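Local coordinates for protein ectonucleotide pyrophosphatase/phosphodiesterase family member 5 (Mus musculus, PDB 5VEO) that probably hydrolyses phosphodiester bonds of nucleotide-type substrates as a zinc-dependent ectoenzyme, at residues A[13-18]-A[158-163]. The protein carries 1 engineered substitution. Residues are numbered along the deposited sequence; the frame is centred on the assembly and turned at random.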
ATOM      1  N   GLU A  13       5.700  13.879  24.663  1.00 44.26           N
ATOM      2  CA  GLU A  13       5.366  13.930  23.246  1.00 47.35           C
ATOM      3  C   GLU A  13       5.751  12.639  22.520  1.00 43.25           C
ATOM      4  O   GLU A  13       6.929  12.453  22.207  1.00 43.26           O
ATOM      5  CB  GLU A  13       6.078  15.101  22.566  1.00 48.71           C
ATOM      6  CG  GLU A  13       5.503  15.357  21.198  1.00 53.93           C
ATOM      7  CD  GLU A  13       6.509  15.868  20.198  1.00 53.10           C
ATOM      8  OE1 GLU A  13       7.609  15.288  20.100  1.00 57.14           O
ATOM      9  OE2 GLU A  13       6.188  16.847  19.496  1.00 56.14           O
ATOM     10  N   GLN A  14       4.784  11.770  22.210  1.00 40.35           N
ATOM     11  CA  GLN A  14       5.139  10.524  21.547  1.00 32.38           C
ATOM     12  C   GLN A  14       5.605  10.803  20.118  1.00 31.60           C
ATOM     13  O   GLN A  14       5.193  11.768  19.465  1.00 29.62           O
ATOM     14  CB  GLN A  14       3.969   9.523  21.499  1.00 36.96           C
ATOM     15  CG  GLN A  14       3.434   8.898  22.834  1.00 40.13           C
ATOM     16  CD  GLN A  14       4.372   7.900  23.533  1.00 36.86           C
ATOM     17  OE1 GLN A  14       5.157   7.210  22.902  1.00 32.40           O
ATOM     18  NE2 GLN A  14       4.262   7.821  24.856  1.00 49.95           N
ATOM     19  N   LYS A  15       6.470   9.931  19.635  1.00 22.45           N
ATOM     20  CA  LYS A  15       6.993   9.987  18.284  1.00 19.96           C
ATOM     21  C   LYS A  15       6.692   8.662  17.618  1.00 19.29           C
ATOM     22  O   LYS A  15       6.621   7.632  18.293  1.00 19.26           O
ATOM     23  CB  LYS A  15       8.459  10.191  18.286  1.00 21.02           C
ATOM     24  CG  LYS A  15       8.834  11.511  18.959  1.00 25.00           C
ATOM     25  CD  LYS A  15      10.269  11.810  18.714  1.00 33.39           C
ATOM     26  CE  LYS A  15      11.190  10.813  19.393  1.00 40.57           C
ATOM     27  NZ  LYS A  15      11.747  11.332  20.677  1.00 44.66           N
ATOM     28  N   VAL A  16       6.564   8.699  16.297  1.00 15.58           N
ATOM     29  CA  VAL A  16       6.224   7.498  15.530  1.00 15.37           C
ATOM     30  C   VAL A  16       7.033   7.481  14.239  1.00 14.07           C
ATOM     31  O   VAL A  16       7.131   8.499  13.539  1.00 14.40           O
ATOM     32  CB  VAL A  16       4.722   7.449  15.205  1.00 15.50           C
ATOM     33  CG1 VAL A  16       4.419   6.168  14.377  1.00 21.29           C
ATOM     34  CG2 VAL A  16       3.855   7.482  16.448  1.00 18.26           C
ATOM     35  N   LEU A  17       7.600   6.314  13.924  1.00 12.88           N
ATOM     36  CA  LEU A  17       8.225   6.036  12.637  1.00 12.43           C
ATOM     37  C   LEU A  17       7.470   4.879  12.001  1.00 11.54           C
ATOM     38  O   LEU A  17       7.444   3.795  12.578  1.00 12.75           O
ATOM     39  CB  LEU A  17       9.696   5.666  12.813  1.00 13.95           C
ATOM     40  CG  LEU A  17      10.433   5.194  11.571  1.00 11.82           C
ATOM     41  CD1 LEU A  17      10.285   6.188  10.394  1.00 12.01           C
ATOM     42  CD2 LEU A  17      11.875   4.922  11.867  1.00 14.96           C
ATOM     43  N   VAL A  18       6.845   5.127  10.849  1.00  9.93           N
ATOM     44  CA  VAL A  18       6.152   4.092  10.080  1.00 10.11           C
ATOM     45  C   VAL A  18       7.068   3.677   8.946  1.00 10.43           C
ATOM     46  O   VAL A  18       7.507   4.517   8.138  1.00 10.23           O
ATOM     47  CB  VAL A  18       4.803   4.583   9.538  1.00 10.12           C
ATOM     48  CG1 VAL A  18       4.083   3.456   8.745  1.00 12.87           C
ATOM     49  CG2 VAL A  18       3.925   5.105  10.653  1.00 13.11           C
ATOM     50  N   GLU A 158      18.376  11.766  11.045  1.00 16.98           N
ATOM     51  CA  GLU A 158      18.702  13.198  11.073  1.00 16.08           C
ATOM     52  C   GLU A 158      17.478  14.037  11.410  1.00 14.34           C
ATOM     53  O   GLU A 158      17.543  14.961  12.230  1.00 20.58           O
ATOM     54  CB  GLU A 158      19.261  13.623   9.725  1.00 17.89           C
ATOM     55  CG  GLU A 158      20.640  13.099   9.476  1.00 25.60           C
ATOM     56  CD  GLU A 158      21.063  13.219   8.026  1.00 30.15           C
ATOM     57  OE1 GLU A 158      20.371  13.919   7.238  1.00 29.22           O
ATOM     58  OE2 GLU A 158      22.092  12.602   7.674  1.00 38.40           O
ATOM     59  N   TRP A 159      16.337  13.722  10.799  1.00 14.80           N
ATOM     60  CA  TRP A 159      15.141  14.516  11.032  1.00 14.44           C
ATOM     61  C   TRP A 159      14.600  14.342  12.450  1.00 14.42           C
ATOM     62  O   TRP A 159      14.105  15.311  13.046  1.00 15.54           O
ATOM     63  CB  TRP A 159      14.083  14.170   9.984  1.00 14.28           C
ATOM     64  CG  TRP A 159      14.509  14.517   8.587  1.00 16.51           C
ATOM     65  CD1 TRP A 159      15.417  15.471   8.197  1.00 18.44           C
ATOM     66  CD2 TRP A 159      14.047  13.894   7.393  1.00 19.74           C
ATOM     67  NE1 TRP A 159      15.522  15.487   6.827  1.00 18.71           N
ATOM     68  CE2 TRP A 159      14.707  14.507   6.314  1.00 19.13           C
ATOM     69  CE3 TRP A 159      13.140  12.865   7.136  1.00 17.45           C
ATOM     70  CZ2 TRP A 159      14.457  14.145   4.987  1.00 17.08           C
ATOM     71  CZ3 TRP A 159      12.910  12.494   5.834  1.00 17.17           C
ATOM     72  CH2 TRP A 159      13.563  13.133   4.771  1.00 18.07           C
ATOM     73  N   PHE A 160      14.670  13.121  13.010  1.00 14.81           N
ATOM     74  CA  PHE A 160      14.205  12.913  14.377  1.00 14.95           C
ATOM     75  C   PHE A 160      15.085  13.632  15.403  1.00 14.21           C
ATOM     76  O   PHE A 160      14.645  13.830  16.546  1.00 16.02           O
ATOM     77  CB  PHE A 160      14.177  11.427  14.733  1.00 14.16           C
ATOM     78  CG  PHE A 160      12.878  10.739  14.393  1.00 14.16           C
ATOM     79  CD1 PHE A 160      11.710  11.068  15.058  1.00 15.64           C
ATOM     80  CD2 PHE A 160      12.834   9.755  13.427  1.00 16.53           C
ATOM     81  CE1 PHE A 160      10.518  10.435  14.762  1.00 17.11           C
ATOM     82  CE2 PHE A 160      11.629   9.116  13.118  1.00 16.69           C
ATOM     83  CZ  PHE A 160      10.482   9.467  13.774  1.00 15.13           C
ATOM     84  N   THR A 161      16.308  13.997  15.019  1.00 15.24           N
ATOM     85  CA  THR A 161      17.270  14.613  15.934  1.00 14.68           C
ATOM     86  C   THR A 161      17.675  16.013  15.484  1.00 16.59           C
ATOM     87  O   THR A 161      18.650  16.581  16.010  1.00 18.67           O
ATOM     88  CB  THR A 161      18.508  13.736  16.068  1.00 15.12           C
ATOM     89  OG1 THR A 161      19.136  13.604  14.780  1.00 18.39           O
ATOM     90  CG2 THR A 161      18.117  12.361  16.645  1.00 16.46           C
ATOM     91  N   ALA A 162      16.922  16.587  14.556  1.00 15.39           N
ATOM     92  CA  ALA A 162      17.260  17.883  13.985  1.00 16.21           C
ATOM     93  C   ALA A 162      17.039  19.005  14.996  1.00 16.77           C
ATOM     94  O   ALA A 162      16.356  18.860  16.010  1.00 16.47           O
ATOM     95  CB  ALA A 162      16.422  18.147  12.733  1.00 17.38           C
ATOM     96  N   LYS A 163      17.617  20.162  14.675  1.00 18.07           N
ATOM     97  CA  LYS A 163      17.330  21.359  15.445  1.00 17.93           C
ATOM     98  C   LYS A 163      15.826  21.580  15.563  1.00 16.74           C
ATOM     99  O   LYS A 163      15.323  21.927  16.635  1.00 22.57           O
ATOM    100  CB  LYS A 163      18.038  22.547  14.781  1.00 16.88           C
ATOM    101  CG  LYS A 163      17.964  23.801  15.569  1.00 18.13           C
ATOM    102  CD  LYS A 163      18.707  24.946  14.885  1.00 17.97           C
ATOM    103  CE  LYS A 163      18.067  25.348  13.596  1.00 22.80           C
ATOM    104  NZ  LYS A 163      18.672  26.628  13.089  1.00 25.91           N
TER
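The carbonyl oxygen of Val16 meets the edge of the Phe160 ring, lying near the ring plane with O 3.5 Å from CZ. This is a C-H edge turned to a polar atom, and no hydrogen bond links the two segments; the backbone of Val16 makes its regular bonds with Asn167 and Gly169, just before and on the parallel strand 168-173.

Phenylalanine suits the last turn of helix 149-160 because its long, flat side chain spans the gap to the strand, where the nearest CA atoms, those of Lys15 and Phe160, are still 8.7 Å apart. Lys15 and Leu17 both come obliquely from the same side of the ring plane, Lys15 at CD1 and Leu17 at CE2 and CZ. Leu17 offers CB, which points at the ring and lies 4.0 Å from CE2 of Phe160. On Lys15 the aliphatic stem does the work, with CD 4.0 Å from CD1 of Phe160. The two side chains slide past each other in opposite directions, and bends at chi3 and chi4 accompany the ammonium's hydrogen bond to Asn216 OD1. Lysine thus serves a half-buried position, greasy along its stem and polar at its end.

Cut back to an alanine, Phe160 would probably leave a gap beside Leu17 CB and the Lys15 stem, both then without their apolar partner from residues 158-163.

Val16 points the other way, its branched side chain packing on Leu363 and Leu366 of helix 359-366. Alternating residues of strand 16-21 therefore serve opposite faces of the sheet, with a helix on each: the layered alpha/beta/alpha core of the alkaline phosphatase superfamily, in which this strand leads to the zinc ligand Asp22.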